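Local coordinates for PAC2 family protein (Mycobacterium tuberculosis, PDB 2WAM), which is of unknown function but belongs to the PAC2 family, here a representative of a duplicated gene family in Actinobacteria, at residues F206-S218 against G332-E344. Residues are numbered along the deposited sequence; the frame is centred on the assembly and turned at random.
Sequences FQPSISEIQVPGS and GAEFERFLAQQAE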
ATOM      1  N   PHE A 206      -1.232  43.125 -22.267  1.00 55.37           N
ATOM      2  CA  PHE A 206      -2.144  42.455 -23.181  1.00 59.75           C
ATOM      3  C   PHE A 206      -3.545  43.054 -23.160  1.00 66.69           C
ATOM      4  O   PHE A 206      -3.945  43.708 -22.195  1.00 69.47           O
ATOM      5  CB  PHE A 206      -2.193  40.950 -22.893  1.00 61.57           C
ATOM      6  CG  PHE A 206      -0.863  40.262 -23.019  1.00 56.61           C
ATOM      7  CD1 PHE A 206       0.063  40.311 -21.982  1.00 55.27           C
ATOM      8  CD2 PHE A 206      -0.536  39.562 -24.169  1.00 53.48           C
ATOM      9  CE1 PHE A 206       1.288  39.680 -22.089  1.00 51.03           C
ATOM     10  CE2 PHE A 206       0.692  38.925 -24.284  1.00 52.52           C
ATOM     11  CZ  PHE A 206       1.604  38.986 -23.243  1.00 50.97           C
ATOM     12  N   GLN A 207      -4.279  42.825 -24.242  1.00 67.43           N
ATOM     13  CA  GLN A 207      -5.639  43.309 -24.362  1.00 77.58           C
ATOM     14  C   GLN A 207      -6.591  42.127 -24.457  1.00 83.92           C
ATOM     15  O   GLN A 207      -6.708  41.497 -25.510  1.00 85.30           O
ATOM     16  CB  GLN A 207      -5.779  44.223 -25.580  1.00 82.57           C
ATOM     17  CG  GLN A 207      -4.956  45.499 -25.481  1.00 98.12           C
ATOM     18  CD  GLN A 207      -5.421  46.426 -24.360  1.00108.92           C
ATOM     19  OE1 GLN A 207      -6.604  46.769 -24.268  1.00113.98           O
ATOM     20  NE2 GLN A 207      -4.485  46.846 -23.512  1.00106.20           N
ATOM     21  N   PRO A 208      -7.261  41.811 -23.343  1.00 84.39           N
ATOM     22  CA  PRO A 208      -8.222  40.716 -23.299  1.00 83.64           C
ATOM     23  C   PRO A 208      -9.137  40.755 -24.505  1.00 91.20           C
ATOM     24  O   PRO A 208      -9.885  41.711 -24.695  1.00100.43           O
ATOM     25  CB  PRO A 208      -9.005  41.006 -22.023  1.00 87.52           C
ATOM     26  CG  PRO A 208      -8.006  41.640 -21.137  1.00 91.75           C
ATOM     27  CD  PRO A 208      -7.130  42.473 -22.036  1.00 92.38           C
ATOM     28  N   SER A 209      -9.051  39.711 -25.317  1.00 91.03           N
ATOM     29  CA  SER A 209      -9.898  39.545 -26.483  1.00 97.86           C
ATOM     30  C   SER A 209     -10.991  38.503 -26.194  1.00 98.89           C
ATOM     31  O   SER A 209     -11.532  37.883 -27.110  1.00 98.85           O
ATOM     32  CB  SER A 209      -9.031  39.120 -27.675  1.00103.13           C
ATOM     33  OG  SER A 209      -9.802  38.821 -28.827  1.00109.63           O
ATOM     34  N   ILE A 210     -11.317  38.321 -24.914  1.00 98.21           N
ATOM     35  CA  ILE A 210     -12.225  37.253 -24.494  1.00 94.67           C
ATOM     36  C   ILE A 210     -13.249  37.732 -23.455  1.00 89.86           C
ATOM     37  O   ILE A 210     -12.971  38.634 -22.660  1.00 95.99           O
ATOM     38  CB  ILE A 210     -11.436  36.037 -23.905  1.00 62.76           C
ATOM     39  CG1 ILE A 210     -10.402  35.507 -24.900  1.00 71.81           C
ATOM     40  CG2 ILE A 210     -12.375  34.907 -23.524  1.00 45.44           C
ATOM     41  CD1 ILE A 210     -10.932  34.413 -25.800  1.00 74.38           C
ATOM     42  N   SER A 211     -14.437  37.132 -23.487  1.00 75.44           N
ATOM     43  CA  SER A 211     -15.405  37.256 -22.405  1.00 72.68           C
ATOM     44  C   SER A 211     -15.655  35.865 -21.859  1.00 77.82           C
ATOM     45  O   SER A 211     -14.842  34.975 -22.073  1.00 92.36           O
ATOM     46  CB  SER A 211     -16.695  37.879 -22.906  1.00 75.73           C
ATOM     47  OG  SER A 211     -16.481  39.245 -23.210  1.00 80.02           O
ATOM     48  N   GLU A 212     -16.770  35.649 -21.174  1.00 68.68           N
ATOM     49  CA  GLU A 212     -17.000  34.336 -20.572  1.00 71.52           C
ATOM     50  C   GLU A 212     -17.099  33.195 -21.599  1.00 70.14           C
ATOM     51  O   GLU A 212     -17.858  33.273 -22.562  1.00 70.61           O
ATOM     52  CB  GLU A 212     -18.228  34.351 -19.667  1.00 73.41           C
ATOM     53  CG  GLU A 212     -18.241  33.227 -18.648  1.00 78.59           C
ATOM     54  CD  GLU A 212     -19.358  33.384 -17.634  1.00 92.31           C
ATOM     55  OE1 GLU A 212     -20.535  33.433 -18.052  1.00 96.68           O
ATOM     56  OE2 GLU A 212     -19.061  33.459 -16.420  1.00 95.01           O
ATOM     57  N   ILE A 213     -16.310  32.143 -21.384  1.00 68.51           N
ATOM     58  CA  ILE A 213     -16.347  30.942 -22.222  1.00 58.80           C
ATOM     59  C   ILE A 213     -16.129  29.663 -21.412  1.00 58.20           C
ATOM     60  O   ILE A 213     -15.560  29.689 -20.317  1.00 63.99           O
ATOM     61  CB  ILE A 213     -15.292  30.978 -23.341  1.00 51.16           C
ATOM     62  CG1 ILE A 213     -13.896  31.157 -22.751  1.00 45.03           C
ATOM     63  CG2 ILE A 213     -15.594  32.082 -24.334  1.00 59.09           C
ATOM     64  CD1 ILE A 213     -12.802  31.134 -23.793  1.00 42.71           C
ATOM     65  N   GLN A 214     -16.605  28.549 -21.960  1.00 51.09           N
ATOM     66  CA  GLN A 214     -16.388  27.225 -21.395  1.00 45.53           C
ATOM     67  C   GLN A 214     -15.463  26.488 -22.349  1.00 50.89           C
ATOM     68  O   GLN A 214     -15.796  26.296 -23.517  1.00 52.08           O
ATOM     69  CB  GLN A 214     -17.704  26.452 -21.299  1.00 50.06           C
ATOM     70  CG  GLN A 214     -18.854  27.185 -20.625  1.00 64.43           C
ATOM     71  CD  GLN A 214     -18.995  26.831 -19.157  1.00 82.98           C
ATOM     72  OE1 GLN A 214     -18.541  27.572 -18.286  1.00 95.95           O
ATOM     73  NE2 GLN A 214     -19.619  25.687 -18.874  1.00 80.91           N
ATOM     74  N   VAL A 215     -14.294  26.091 -21.871  1.00 49.54           N
ATOM     75  CA  VAL A 215     -13.375  25.324 -22.703  1.00 50.23           C
ATOM     76  C   VAL A 215     -13.047  23.998 -22.040  1.00 45.24           C
ATOM     77  O   VAL A 215     -13.048  23.907 -20.816  1.00 47.73           O
ATOM     78  CB  VAL A 215     -12.076  26.101 -22.973  1.00 56.88           C
ATOM     79  CG1 VAL A 215     -12.387  27.369 -23.744  1.00 66.49           C
ATOM     80  CG2 VAL A 215     -11.367  26.431 -21.673  1.00 45.10           C
ATOM     81  N   PRO A 216     -12.796  22.956 -22.842  1.00 45.83           N
ATOM     82  CA  PRO A 216     -12.298  21.708 -22.260  1.00 46.18           C
ATOM     83  C   PRO A 216     -11.080  21.983 -21.386  1.00 41.83           C
ATOM     84  O   PRO A 216     -10.197  22.737 -21.784  1.00 42.10           O
ATOM     85  CB  PRO A 216     -11.907  20.873 -23.497  1.00 40.99           C
ATOM     86  CG  PRO A 216     -11.954  21.837 -24.651  1.00 47.74           C
ATOM     87  CD  PRO A 216     -13.026  22.803 -24.284  1.00 47.64           C
ATOM     88  N   GLY A 217     -11.051  21.399 -20.194  1.00 40.27           N
ATOM     89  CA  GLY A 217      -9.934  21.581 -19.293  1.00 37.16           C
ATOM     90  C   GLY A 217      -8.718  20.784 -19.713  1.00 32.77           C
ATOM     91  O   GLY A 217      -8.827  19.786 -20.434  1.00 30.21           O
ATOM     92  N   SER A 218      -7.554  21.241 -19.273  1.00 35.72           N
ATOM     93  CA  SER A 218      -6.301  20.513 -19.461  1.00 35.43           C
ATOM     94  C   SER A 218      -5.535  20.418 -18.134  1.00 34.09           C
ATOM     95  O   SER A 218      -5.761  21.208 -17.217  1.00 42.56           O
ATOM     96  CB  SER A 218      -5.447  21.193 -20.531  1.00 33.12           C
ATOM     97  OG  SER A 218      -4.957  22.453 -20.095  1.00 37.93           O
ATOM     98  N   GLY A 332     -12.368  34.772 -29.617  1.00 73.34           N
ATOM     99  CA  GLY A 332     -13.225  34.372 -28.515  1.00 76.07           C
ATOM    100  C   GLY A 332     -13.944  33.082 -28.845  1.00 85.72           C
ATOM    101  O   GLY A 332     -13.818  32.087 -28.131  1.00 83.79           O
ATOM    102  N   ALA A 333     -14.707  33.108 -29.936  1.00 95.28           N
ATOM    103  CA  ALA A 333     -15.377  31.915 -30.446  1.00 88.38           C
ATOM    104  C   ALA A 333     -14.388  31.083 -31.250  1.00 88.99           C
ATOM    105  O   ALA A 333     -14.505  29.860 -31.308  1.00 83.17           O
ATOM    106  CB  ALA A 333     -16.579  32.291 -31.300  1.00 80.13           C
ATOM    107  N   GLU A 334     -13.418  31.752 -31.877  1.00 96.14           N
ATOM    108  CA  GLU A 334     -12.316  31.058 -32.542  1.00 93.56           C
ATOM    109  C   GLU A 334     -11.519  30.262 -31.516  1.00 90.51           C
ATOM    110  O   GLU A 334     -11.253  29.075 -31.702  1.00 89.20           O
ATOM    111  CB  GLU A 334     -11.392  32.039 -33.272  1.00 86.61           C
ATOM    112  CG  GLU A 334     -11.591  32.097 -34.784  1.00 87.13           C
ATOM    113  CD  GLU A 334     -10.571  33.001 -35.477  1.00 86.76           C
ATOM    114  OE1 GLU A 334      -9.353  32.700 -35.426  1.00 63.23           O
ATOM    115  OE2 GLU A 334     -10.994  34.016 -36.081  1.00 95.76           O
ATOM    116  N   PHE A 335     -11.147  30.924 -30.427  1.00 86.34           N
ATOM    117  CA  PHE A 335     -10.436  30.263 -29.344  1.00 90.19           C
ATOM    118  C   PHE A 335     -11.160  28.978 -28.897  1.00 97.49           C
ATOM    119  O   PHE A 335     -10.531  27.933 -28.733  1.00 97.48           O
ATOM    120  CB  PHE A 335     -10.248  31.236 -28.179  1.00 86.62           C
ATOM    121  CG  PHE A 335      -9.248  30.782 -27.156  1.00 81.30           C
ATOM    122  CD1 PHE A 335      -7.904  31.096 -27.296  1.00 80.42           C
ATOM    123  CD2 PHE A 335      -9.652  30.055 -26.044  1.00 79.56           C
ATOM    124  CE1 PHE A 335      -6.979  30.687 -26.350  1.00 78.01           C
ATOM    125  CE2 PHE A 335      -8.733  29.642 -25.092  1.00 80.78           C
ATOM    126  CZ  PHE A 335      -7.394  29.958 -25.246  1.00 79.29           C
ATOM    127  N   GLU A 336     -12.480  29.058 -28.720  1.00102.01           N
ATOM    128  CA  GLU A 336     -13.294  27.910 -28.299  1.00101.52           C
ATOM    129  C   GLU A 336     -13.350  26.787 -29.335  1.00102.66           C
ATOM    130  O   GLU A 336     -13.140  25.617 -29.011  1.00100.85           O
ATOM    131  CB  GLU A 336     -14.727  28.351 -27.999  1.00105.57           C
ATOM    132  CG  GLU A 336     -15.017  28.729 -26.562  1.00109.57           C
ATOM    133  CD  GLU A 336     -16.489  29.058 -26.345  1.00113.58           C
ATOM    134  OE1 GLU A 336     -17.175  29.413 -27.331  1.00112.49           O
ATOM    135  OE2 GLU A 336     -16.962  28.958 -25.193  1.00113.42           O
ATOM    136  N   ARG A 337     -13.664  27.147 -30.577  1.00105.44           N
ATOM    137  CA  ARG A 337     -13.859  26.169 -31.646  1.00102.13           C
ATOM    138  C   ARG A 337     -12.574  25.416 -31.965  1.00 95.71           C
ATOM    139  O   ARG A 337     -12.599  24.213 -32.227  1.00 88.31           O
ATOM    140  CB  ARG A 337     -14.396  26.860 -32.904  1.00 98.72           C
ATOM    141  CG  ARG A 337     -14.537  25.951 -34.107  1.00 97.77           C
ATOM    142  CD  ARG A 337     -15.250  26.665 -35.240  1.00106.89           C
ATOM    143  NE  ARG A 337     -15.183  25.910 -36.489  1.00117.86           N
ATOM    144  CZ  ARG A 337     -15.901  26.187 -37.576  1.00123.47           C
ATOM    145  NH1 ARG A 337     -16.755  27.203 -37.574  1.00126.74           N
ATOM    146  NH2 ARG A 337     -15.770  25.444 -38.668  1.00120.52           N
ATOM    147  N   PHE A 338     -11.458  26.143 -31.935  1.00 96.73           N
ATOM    148  CA  PHE A 338     -10.140  25.601 -32.266  1.00 93.37           C
ATOM    149  C   PHE A 338      -9.521  24.786 -31.132  1.00 87.41           C
ATOM    150  O   PHE A 338      -8.959  23.718 -31.370  1.00 88.59           O
ATOM    151  CB  PHE A 338      -9.180  26.727 -32.655  1.00 94.21           C
ATOM    152  CG  PHE A 338      -9.276  27.143 -34.096  1.00 99.30           C
ATOM    153  CD1 PHE A 338      -9.614  28.445 -34.433  1.00102.25           C
ATOM    154  CD2 PHE A 338      -9.015  26.236 -35.113  1.00 99.78           C
ATOM    155  CE1 PHE A 338      -9.692  28.834 -35.756  1.00108.87           C
ATOM    156  CE2 PHE A 338      -9.092  26.618 -36.436  1.00103.41           C
ATOM    157  CZ  PHE A 338      -9.431  27.919 -36.759  1.00109.24           C
ATOM    158  N   LEU A 339      -9.607  25.302 -29.906  1.00 78.96           N
ATOM    159  CA  LEU A 339      -9.053  24.610 -28.744  1.00 70.38           C
ATOM    160  C   LEU A 339      -9.809  23.309 -28.452  1.00 71.80           C
ATOM    161  O   LEU A 339      -9.197  22.278 -28.186  1.00 71.39           O
ATOM    162  CB  LEU A 339      -9.062  25.516 -27.509  1.00 60.23           C
ATOM    163  CG  LEU A 339      -8.208  25.040 -26.328  1.00 60.52           C
ATOM    164  CD1 LEU A 339      -6.758  25.456 -26.498  1.00 53.53           C
ATOM    165  CD2 LEU A 339      -8.749  25.558 -25.004  1.00 68.28           C
ATOM    166  N   ALA A 340     -11.138  23.364 -28.506  1.00 69.07           N
ATOM    167  CA  ALA A 340     -11.966  22.180 -28.292  1.00 65.20           C
ATOM    168  C   ALA A 340     -11.688  21.122 -29.358  1.00 65.46           C
ATOM    169  O   ALA A 340     -11.782  19.923 -29.095  1.00 61.33           O
ATOM    170  CB  ALA A 340     -13.457  22.554 -28.272  1.00 56.13           C
ATOM    171  N   GLN A 341     -11.343  21.585 -30.556  1.00 72.12           N
ATOM    172  CA  GLN A 341     -11.071  20.710 -31.692  1.00 77.88           C
ATOM    173  C   GLN A 341      -9.809  19.894 -31.457  1.00 75.01           C
ATOM    174  O   GLN A 341      -9.768  18.700 -31.765  1.00 72.30           O
ATOM    175  CB  GLN A 341     -10.930  21.541 -32.973  1.00 86.00           C
ATOM    176  CG  GLN A 341     -10.515  20.751 -34.206  1.00 91.48           C
ATOM    177  CD  GLN A 341     -10.107  21.652 -35.357  1.00 96.12           C
ATOM    178  OE1 GLN A 341     -10.688  22.721 -35.562  1.00 95.73           O
ATOM    179  NE2 GLN A 341      -9.104  21.224 -36.115  1.00 98.55           N
ATOM    180  N   GLN A 342      -8.789  20.561 -30.909  1.00 75.64           N
ATOM    181  CA  GLN A 342      -7.507  19.945 -30.564  1.00 70.98           C
ATOM    182  C   GLN A 342      -7.646  19.031 -29.352  1.00 71.01           C
ATOM    183  O   GLN A 342      -7.099  17.925 -29.327  1.00 74.62           O
ATOM    184  CB  GLN A 342      -6.457  21.025 -30.278  1.00 71.54           C
ATOM    185  CG  GLN A 342      -6.091  21.865 -31.492  1.00 83.60           C
ATOM    186  CD  GLN A 342      -5.493  21.040 -32.631  1.00 89.13           C
ATOM    187  OE1 GLN A 342      -4.347  20.600 -32.558  1.00 94.61           O
ATOM    188  NE2 GLN A 342      -6.270  20.841 -33.693  1.00 84.09           N
ATOM    189  N   ALA A 343      -8.391  19.508 -28.356  1.00 68.25           N
ATOM    190  CA  ALA A 343      -8.648  18.778 -27.115  1.00 58.24           C
ATOM    191  C   ALA A 343      -9.200  17.355 -27.330  1.00 63.22           C
ATOM    192  O   ALA A 343      -9.063  16.497 -26.450  1.00 60.32           O
ATOM    193  CB  ALA A 343      -9.575  19.601 -26.200  1.00 42.19           C
ATOM    194  N   GLU A 344      -9.807  17.116 -28.498  1.00 67.23           N
ATOM    195  CA  GLU A 344     -10.299  15.788 -28.883  1.00 72.16           C
ATOM    196  C   GLU A 344      -9.159  14.894 -29.368  1.00 74.71           C
ATOM    197  O   GLU A 344      -9.033  13.742 -28.946  1.00 75.82           O
ATOM    198  CB  GLU A 344     -11.369  15.885 -29.979  1.00 78.59           C
ATOM    199  CG  GLU A 344     -12.451  16.943 -29.745  1.00 94.65           C
ATOM    200  CD  GLU A 344     -13.277  16.703 -28.485  1.00100.83           C
ATOM    201  OE1 GLU A 344     -13.752  15.559 -28.281  1.00100.11           O
ATOM    202  OE2 GLU A 344     -13.459  17.671 -27.706  1.00 97.87           O
TER
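The ring of Phe-335 has the CG1 methyl of Val-215 at its edge, near the ring plane, with 4.5 Å between that CG1 and CD2 of Phe-335. Two isoleucine methyls approach the aromatic side chain obliquely: CD1 of Ile-213 comes to 4.0 Å from CD2 of Phe-335, and CD1 of Ile-210 lies against its CB. With CG anti to the backbone N (chi1 -166°), the Phe-335 side chain also touches Val-181 and Thr-194 of the main mixed sheet. The motif is a helix packed along a short strand: the axes of 333-343 and 213-216 run nearly parallel, at 17°, and approach to 7.9 Å. That strand is absent from the nine-stranded sheet of its own chain; it forms an antiparallel ladder with a strand of the second subunit, so the C-terminal helix backs an intersubunit sheet.

The carboxylate of Glu-336 is the other flat group. An extended chain beyond CG carries it alongside Ile-213, whose side chain runs the opposite way. Gln-214 N donates to OE2 of Glu-336 at 3.3 Å, nearly along the acceptor's C-O axis but bent at the hydrogen (143°). The amide of Gln-214 turns from the helix, and its OE1 is hydrogen-bonded to OG1 of Thr-117 of the second subunit.

Farther along, CD2 of Leu-339 meets CB of Val-215 at 3.9 Å. The contact finishes at Pro-216, whose CG sits 3.7 Å from CA of Ala-340 and 3.6 Å from CB of Ala-343.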